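Local coordinates for sialidase domain-containing protein (Dyadobacter fermentans, PDB 5HX0), which is of unknown function but adopts a sialidase-like beta-propeller fold and may therefore act on or bind carbohydrates, at residues Val72-Arg77 / Gln125-Leu130; Glu114-His119 / Tyr171-Thr176. All blocks are in the same frame, centred on the assembly; numbering follows the deposited sequence. Where two conformers were deposited one is given.

Interaction 1 (Val72-Arg77 / Gln125-Leu130); sequences VLAFRR and QDPCLL. With ACT (acetate ion), chain D.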
loop_
_atom_site.group_PDB
_atom_site.type_symbol
_atom_site.label_atom_id
_atom_site.label_comp_id
_atom_site.label_asym_id
_atom_site.label_seq_id
_atom_site.Cartn_x
_atom_site.Cartn_y
_atom_site.Cartn_z
ATOM N N VAL A 72 -7.250 -18.807 -5.502
ATOM C CA VAL A 72 -6.766 -17.493 -5.085
ATOM C C VAL A 72 -6.513 -17.554 -3.587
ATOM O O VAL A 72 -7.447 -17.784 -2.811
ATOM C CB VAL A 72 -7.778 -16.382 -5.407
ATOM C CG1 VAL A 72 -7.167 -15.004 -5.017
ATOM C CG2 VAL A 72 -8.165 -16.423 -6.869
ATOM N N LEU A 73 -5.270 -17.327 -3.168
ATOM C CA LEU A 73 -4.939 -17.334 -1.746
ATOM C C LEU A 73 -4.477 -15.944 -1.322
ATOM O O LEU A 73 -3.499 -15.414 -1.868
ATOM C CB LEU A 73 -3.878 -18.397 -1.424
ATOM C CG LEU A 73 -3.398 -18.512 0.038
ATOM C CD1 LEU A 73 -2.868 -19.934 0.307
ATOM C CD2 LEU A 73 -2.309 -17.505 0.393
ATOM N N ALA A 74 -5.168 -15.377 -0.329
ATOM C CA ALA A 74 -4.864 -14.047 0.205
ATOM C C ALA A 74 -4.060 -14.205 1.481
ATOM O O ALA A 74 -4.293 -15.145 2.246
ATOM C CB ALA A 74 -6.146 -13.275 0.517
ATOM N N PHE A 75 -3.117 -13.291 1.711
ATOM C CA PHE A 75 -2.383 -13.313 2.968
ATOM C C PHE A 75 -1.881 -11.914 3.290
ATOM O O PHE A 75 -1.922 -10.994 2.465
ATOM C CB PHE A 75 -1.216 -14.336 2.957
ATOM C CG PHE A 75 -0.167 -14.080 1.892
ATOM C CD1 PHE A 75 -0.392 -14.465 0.574
ATOM C CD2 PHE A 75 1.049 -13.500 2.216
ATOM C CE1 PHE A 75 0.559 -14.266 -0.412
ATOM C CE2 PHE A 75 2.018 -13.298 1.235
ATOM C CZ PHE A 75 1.778 -13.682 -0.074
ATOM N N ARG A 76 -1.461 -11.758 4.538
ATOM C CA ARG A 76 -0.840 -10.529 5.015
ATOM C C ARG A 76 0.647 -10.590 4.715
ATOM O O ARG A 76 1.321 -11.551 5.106
ATOM C CB ARG A 76 -1.051 -10.371 6.527
ATOM C CG ARG A 76 -0.358 -9.124 7.146
ATOM C CD ARG A 76 -0.446 -9.193 8.684
ATOM N NE ARG A 76 0.070 -7.987 9.361
ATOM C CZ ARG A 76 1.342 -7.810 9.720
ATOM N NH1 ARG A 76 2.265 -8.742 9.452
ATOM N NH2 ARG A 76 1.702 -6.690 10.345
ATOM N N ARG A 77 1.166 -9.554 4.058
ATOM C CA ARG A 77 2.601 -9.435 3.828
ATOM C C ARG A 77 3.115 -8.134 4.425
ATOM O O ARG A 77 2.538 -7.065 4.197
ATOM C CB ARG A 77 2.954 -9.520 2.339
ATOM C CG ARG A 77 4.465 -9.679 2.143
ATOM C CD ARG A 77 4.835 -9.959 0.685
ATOM N NE ARG A 77 4.701 -8.747 -0.126
ATOM C CZ ARG A 77 5.241 -8.585 -1.329
ATOM N NH1 ARG A 77 5.058 -7.436 -1.996
ATOM N NH2 ARG A 77 5.969 -9.563 -1.859
ATOM N N GLN A 125 -4.595 -6.520 8.334
ATOM C CA GLN A 125 -4.380 -7.833 8.944
ATOM C C GLN A 125 -5.198 -8.928 8.266
ATOM O O GLN A 125 -6.183 -8.656 7.576
ATOM C CB GLN A 125 -4.788 -7.808 10.415
ATOM C CG GLN A 125 -4.080 -6.717 11.218
ATOM C CD GLN A 125 -2.599 -6.968 11.273
ATOM O OE1 GLN A 125 -1.814 -6.236 10.677
ATOM N NE2 GLN A 125 -2.201 -8.026 11.977
ATOM N N ASP A 126 -4.795 -10.176 8.525
ATOM C CA ASP A 126 -5.616 -11.379 8.367
ATOM C C ASP A 126 -6.722 -11.276 7.313
ATOM O O ASP A 126 -7.908 -11.234 7.668
ATOM C CB ASP A 126 -6.279 -11.738 9.702
ATOM C CG ASP A 126 -5.281 -11.880 10.845
ATOM O OD1 ASP A 126 -4.199 -11.267 10.791
ATOM O OD2 ASP A 126 -5.592 -12.608 11.819
ATOM N N PRO A 127 -6.404 -11.238 6.024
ATOM C CA PRO A 127 -7.480 -11.196 5.018
ATOM C C PRO A 127 -8.279 -12.487 5.057
ATOM O O PRO A 127 -7.720 -13.579 4.953
ATOM C CB PRO A 127 -6.726 -11.053 3.689
ATOM C CG PRO A 127 -5.360 -11.767 3.984
ATOM C CD PRO A 127 -5.065 -11.470 5.437
ATOM N N CYS A 128 -9.594 -12.363 5.181
ATOM C CA CYS A 128 -10.474 -13.521 5.224
ATOM C C CYS A 128 -11.407 -13.485 4.015
ATOM O O CYS A 128 -12.318 -12.663 3.964
ATOM C CB CYS A 128 -11.248 -13.520 6.549
ATOM S SG CYS A 128 -10.121 -13.970 7.891
ATOM N N LEU A 129 -11.176 -14.377 3.059
ATOM C CA LEU A 129 -11.952 -14.448 1.825
ATOM C C LEU A 129 -13.225 -15.279 2.010
ATOM O O LEU A 129 -13.208 -16.345 2.639
ATOM C CB LEU A 129 -11.099 -15.066 0.710
ATOM C CG LEU A 129 -9.802 -14.357 0.300
ATOM C CD1 LEU A 129 -9.031 -15.161 -0.780
ATOM C CD2 LEU A 129 -10.120 -12.957 -0.221
ATOM N N LEU A 130 -14.330 -14.792 1.445
ATOM C CA LEU A 130 -15.543 -15.597 1.265
ATOM C C LEU A 130 -15.956 -15.499 -0.198
ATOM O O LEU A 130 -16.118 -14.392 -0.715
ATOM C CB LEU A 130 -16.704 -15.113 2.138
ATOM C CG LEU A 130 -18.025 -15.893 1.903
ATOM C CD1 LEU A 130 -17.900 -17.364 2.373
ATOM C CD2 LEU A 130 -19.200 -15.215 2.600
HETATM C C ACT D . -3.169 -11.325 14.212
HETATM O O ACT D . -3.502 -10.340 13.499
HETATM O OXT ACT D . -3.629 -12.462 13.885
HETATM C CH3 ACT D . -2.274 -11.138 15.402
HETATM O O HOH W 1 -0.179 -4.167 10.752
#
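With chi1 at 177° and the chain extended as far as NE, the Arg76 side chain reaches along Gln125, the two pointing the same way. Gln125 is bent at chi2 (-64°), which brings its amide back to the arginine. Segments 72-77 and 125-130 run roughly antiparallel and lie on strands of two successive sheets, consistent with adjacent blades of a sialidase-like beta-propeller. Arg76 NE donates to Gln125 OE1 at 2.9 Å, from above the carbonyl plane. The guanidinium and amide planes are 63° apart. A water closes a second route, accepting from Arg76 NH2 and donating to Gln125 OE1.

Further along, the contact is apolar. The Pro127 ring lies against the backbone of 72-77, with CG 3.5 Å from Phe75 CA. Ala74 CB sits between Pro127 CG, at 3.9 Å, and Leu129 CD1, at 3.7 Å. Strand 56-65 is close by: Ser62 OG is hydrogen-bonded to Pro127 O and Leu129 N. An acetate, probably from the crystallisation liquor, lies beside the carboxylate of Asp126. Acetate O accepts a hydrogen bond from Gln125 NE2 at 3.1 Å, while acetate OXT is 2.9 Å from Asp126 OD2.

Interaction 2 (Glu114-His119 / Tyr171-Thr176); sequences ELIYSH and YVLRST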
loop_
_atom_site.group_PDB
_atom_site.type_symbol
_atom_site.label_atom_id
_atom_site.label_comp_id
_atom_site.label_asym_id
_atom_site.label_seq_id
_atom_site.Cartn_x
_atom_site.Cartn_y
_atom_site.Cartn_z
ATOM N N GLU A 114 0.128 -10.349 -5.966
ATOM C CA GLU A 114 -0.623 -9.172 -6.399
ATOM C C GLU A 114 -1.243 -8.481 -5.194
ATOM O O GLU A 114 -1.598 -9.123 -4.208
ATOM C CB GLU A 114 -1.735 -9.552 -7.375
ATOM C CG GLU A 114 -1.239 -10.064 -8.696
ATOM C CD GLU A 114 -2.390 -10.436 -9.586
ATOM O OE1 GLU A 114 -2.967 -11.533 -9.407
ATOM O OE2 GLU A 114 -2.739 -9.603 -10.440
ATOM N N LEU A 115 -1.412 -7.169 -5.295
ATOM C CA LEU A 115 -1.992 -6.414 -4.195
ATOM C C LEU A 115 -3.512 -6.514 -4.226
ATOM O O LEU A 115 -4.143 -6.253 -5.255
ATOM C CB LEU A 115 -1.569 -4.949 -4.266
ATOM C CG LEU A 115 -2.117 -4.147 -3.083
ATOM C CD1 LEU A 115 -1.314 -4.383 -1.841
ATOM C CD2 LEU A 115 -2.115 -2.700 -3.406
ATOM N N ILE A 116 -4.090 -6.932 -3.107
ATOM C CA ILE A 116 -5.526 -6.787 -2.894
ATOM C C ILE A 116 -5.841 -5.426 -2.287
ATOM O O ILE A 116 -6.724 -4.709 -2.759
ATOM C CB ILE A 116 -6.074 -7.925 -2.003
ATOM C CG1 ILE A 116 -5.991 -9.275 -2.719
ATOM C CG2 ILE A 116 -7.538 -7.620 -1.602
ATOM C CD1 ILE A 116 -6.295 -10.491 -1.782
ATOM N N TYR A 117 -5.105 -5.031 -1.253
ATOM C CA TYR A 117 -5.450 -3.789 -0.576
ATOM C C TYR A 117 -4.315 -3.269 0.289
ATOM O O TYR A 117 -3.697 -4.031 1.040
ATOM C CB TYR A 117 -6.677 -3.997 0.296
ATOM C CG TYR A 117 -7.204 -2.719 0.925
ATOM C CD1 TYR A 117 -7.737 -1.700 0.141
ATOM C CD2 TYR A 117 -7.207 -2.562 2.309
ATOM C CE1 TYR A 117 -8.236 -0.534 0.725
ATOM C CE2 TYR A 117 -7.708 -1.410 2.906
ATOM C CZ TYR A 117 -8.218 -0.399 2.102
ATOM O OH TYR A 117 -8.706 0.741 2.695
ATOM N N SER A 118 -4.067 -1.965 0.190
ATOM C CA SER A 118 -3.225 -1.234 1.132
ATOM C C SER A 118 -4.063 -0.122 1.743
ATOM O O SER A 118 -4.549 0.764 1.028
ATOM C CB SER A 118 -1.985 -0.663 0.447
ATOM O OG SER A 118 -2.321 -0.049 -0.786
ATOM N N HIS A 119 -4.242 -0.172 3.042
ATOM C CA HIS A 119 -5.134 0.786 3.702
ATOM C C HIS A 119 -4.462 2.161 3.750
ATOM O O HIS A 119 -3.284 2.256 4.097
ATOM C CB HIS A 119 -5.450 0.277 5.109
ATOM C CG HIS A 119 -6.642 0.910 5.759
ATOM N ND1 HIS A 119 -7.828 1.159 5.091
ATOM C CD2 HIS A 119 -6.838 1.311 7.037
ATOM C CE1 HIS A 119 -8.700 1.677 5.940
ATOM N NE2 HIS A 119 -8.123 1.777 7.127
ATOM N N TYR A 171 -12.644 -3.701 8.306
ATOM C CA TYR A 171 -13.075 -3.177 7.017
ATOM C C TYR A 171 -13.124 -4.357 6.056
ATOM O O TYR A 171 -12.410 -5.341 6.240
ATOM C CB TYR A 171 -12.154 -2.074 6.482
ATOM C CG TYR A 171 -10.652 -2.174 6.755
ATOM C CD1 TYR A 171 -9.803 -2.898 5.914
ATOM C CD2 TYR A 171 -10.090 -1.473 7.805
ATOM C CE1 TYR A 171 -8.419 -2.938 6.144
ATOM C CE2 TYR A 171 -8.730 -1.507 8.054
ATOM C CZ TYR A 171 -7.901 -2.232 7.229
ATOM O OH TYR A 171 -6.552 -2.214 7.502
ATOM N N VAL A 172 -14.002 -4.272 5.066
ATOM C CA VAL A 172 -14.254 -5.371 4.137
ATOM C C VAL A 172 -14.165 -4.830 2.720
ATOM O O VAL A 172 -14.769 -3.795 2.407
ATOM C CB VAL A 172 -15.642 -6.008 4.376
ATOM C CG1 VAL A 172 -15.856 -7.203 3.459
ATOM C CG2 VAL A 172 -15.793 -6.415 5.831
ATOM N N LEU A 173 -13.407 -5.511 1.871
ATOM C CA LEU A 173 -13.394 -5.235 0.442
ATOM C C LEU A 173 -14.259 -6.258 -0.283
ATOM O O LEU A 173 -14.422 -7.396 0.159
ATOM C CB LEU A 173 -11.966 -5.282 -0.099
ATOM C CG LEU A 173 -11.155 -4.425 0.861
ATOM C CD1 LEU A 173 -9.785 -4.961 0.998
ATOM C CD2 LEU A 173 -11.168 -2.980 0.440
ATOM N N ARG A 174 -14.759 -5.857 -1.441
ATOM C CA ARG A 174 -15.707 -6.658 -2.197
ATOM C C ARG A 174 -15.322 -6.646 -3.670
ATOM O O ARG A 174 -14.976 -5.596 -4.219
ATOM C CB ARG A 174 -17.107 -6.066 -2.004
ATOM C CG ARG A 174 -18.225 -7.000 -2.041
ATOM C CD ARG A 174 -19.477 -6.329 -1.444
ATOM N NE ARG A 174 -20.632 -7.170 -1.689
ATOM C CZ ARG A 174 -21.344 -7.119 -2.806
ATOM N NH1 ARG A 174 -21.022 -6.241 -3.757
ATOM N NH2 ARG A 174 -22.380 -7.930 -2.970
ATOM N N SER A 175 -15.393 -7.803 -4.317
ATOM C CA SER A 175 -15.145 -7.885 -5.747
ATOM C C SER A 175 -16.290 -8.619 -6.419
ATOM O O SER A 175 -16.703 -9.692 -5.967
ATOM C CB SER A 175 -13.832 -8.586 -6.060
ATOM O OG SER A 175 -13.666 -8.729 -7.464
ATOM N N THR A 176 -16.791 -8.036 -7.509
ATOM C CA THR A 176 -17.784 -8.691 -8.348
ATOM C C THR A 176 -17.212 -9.077 -9.708
ATOM O O THR A 176 -17.971 -9.441 -10.616
ATOM C CB THR A 176 -19.014 -7.788 -8.516
ATOM O OG1 THR A 176 -18.597 -6.528 -9.036
ATOM C CG2 THR A 176 -19.702 -7.554 -7.172
#
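His119 and Tyr171 stack face to face, with ring centroids 4.0 Å apart and planes at 24°. Tyr171 holds CG between its backbone N and carbonyl carbon (chi1 35°), which puts its ring against one imidazole face. The overlap is offset: Tyr171 CE2 sits over the rim of the imidazole, 3.5 Å from His119 NE2. Tyr117 completes an aromatic cluster. Its ring meets that of Tyr171 obliquely, with the planes at 62° and Tyr117 CE2 3.7 Å from Tyr171 CE1.

Tyr117 also joins His119 in the plane of the imidazole. Its OH and His119 ND1 are hydrogen-bonded at 2.6 Å, and either may be the donor. This bond ties the phenol to the imidazole edge. The hydroxyl of Tyr171 is hydrogen-bonded to Ser124 OG.

Leu173 crosses Tyr117 at about a right angle. Its CD2 makes a CH-pi contact over one face of the phenol ring, 3.9 Å from the ring centroid. Its other methyl, CD1, presses on the root of the same side chain, 3.3 Å from Tyr117 CB. Ile116 CG2 touches CD1 more loosely, at 4.3 Å.

Ile116 and Tyr117 form a classic beta bulge opposite Leu98 of strand 97-103. Pro185 of strand 183-186 packs against Tyr117, Tyr171 and Leu173. Tyr97 of the second subunit bonds through its OH to His119 O. The cluster thus joins strand 114-117 and the loop after it to strand 165-175 of the next sheet, beside the subunit interface.

In the fold
Interactions 1 and 2 join the same two sheets, and their centres lie 9 Å apart. One sheet contains strands 71-79 and 114-117; the other contains strands 123-131 and 165-175. The segments alternate along the chain: 72-77, 114-119, 125-130, then 171-176. Strand 114-117 ends the first sheet, and strand 123-131 follows it in the next. The two contacts touch directly where Ala74 CB meets Ile116 CD1 at 3.6 Å. Interaction 1 is nearer the centre of the chain, about 8 Å from it, against about 15 Å for interaction 2. Together they form part of the interface between two successive sheets of the propeller-like fold.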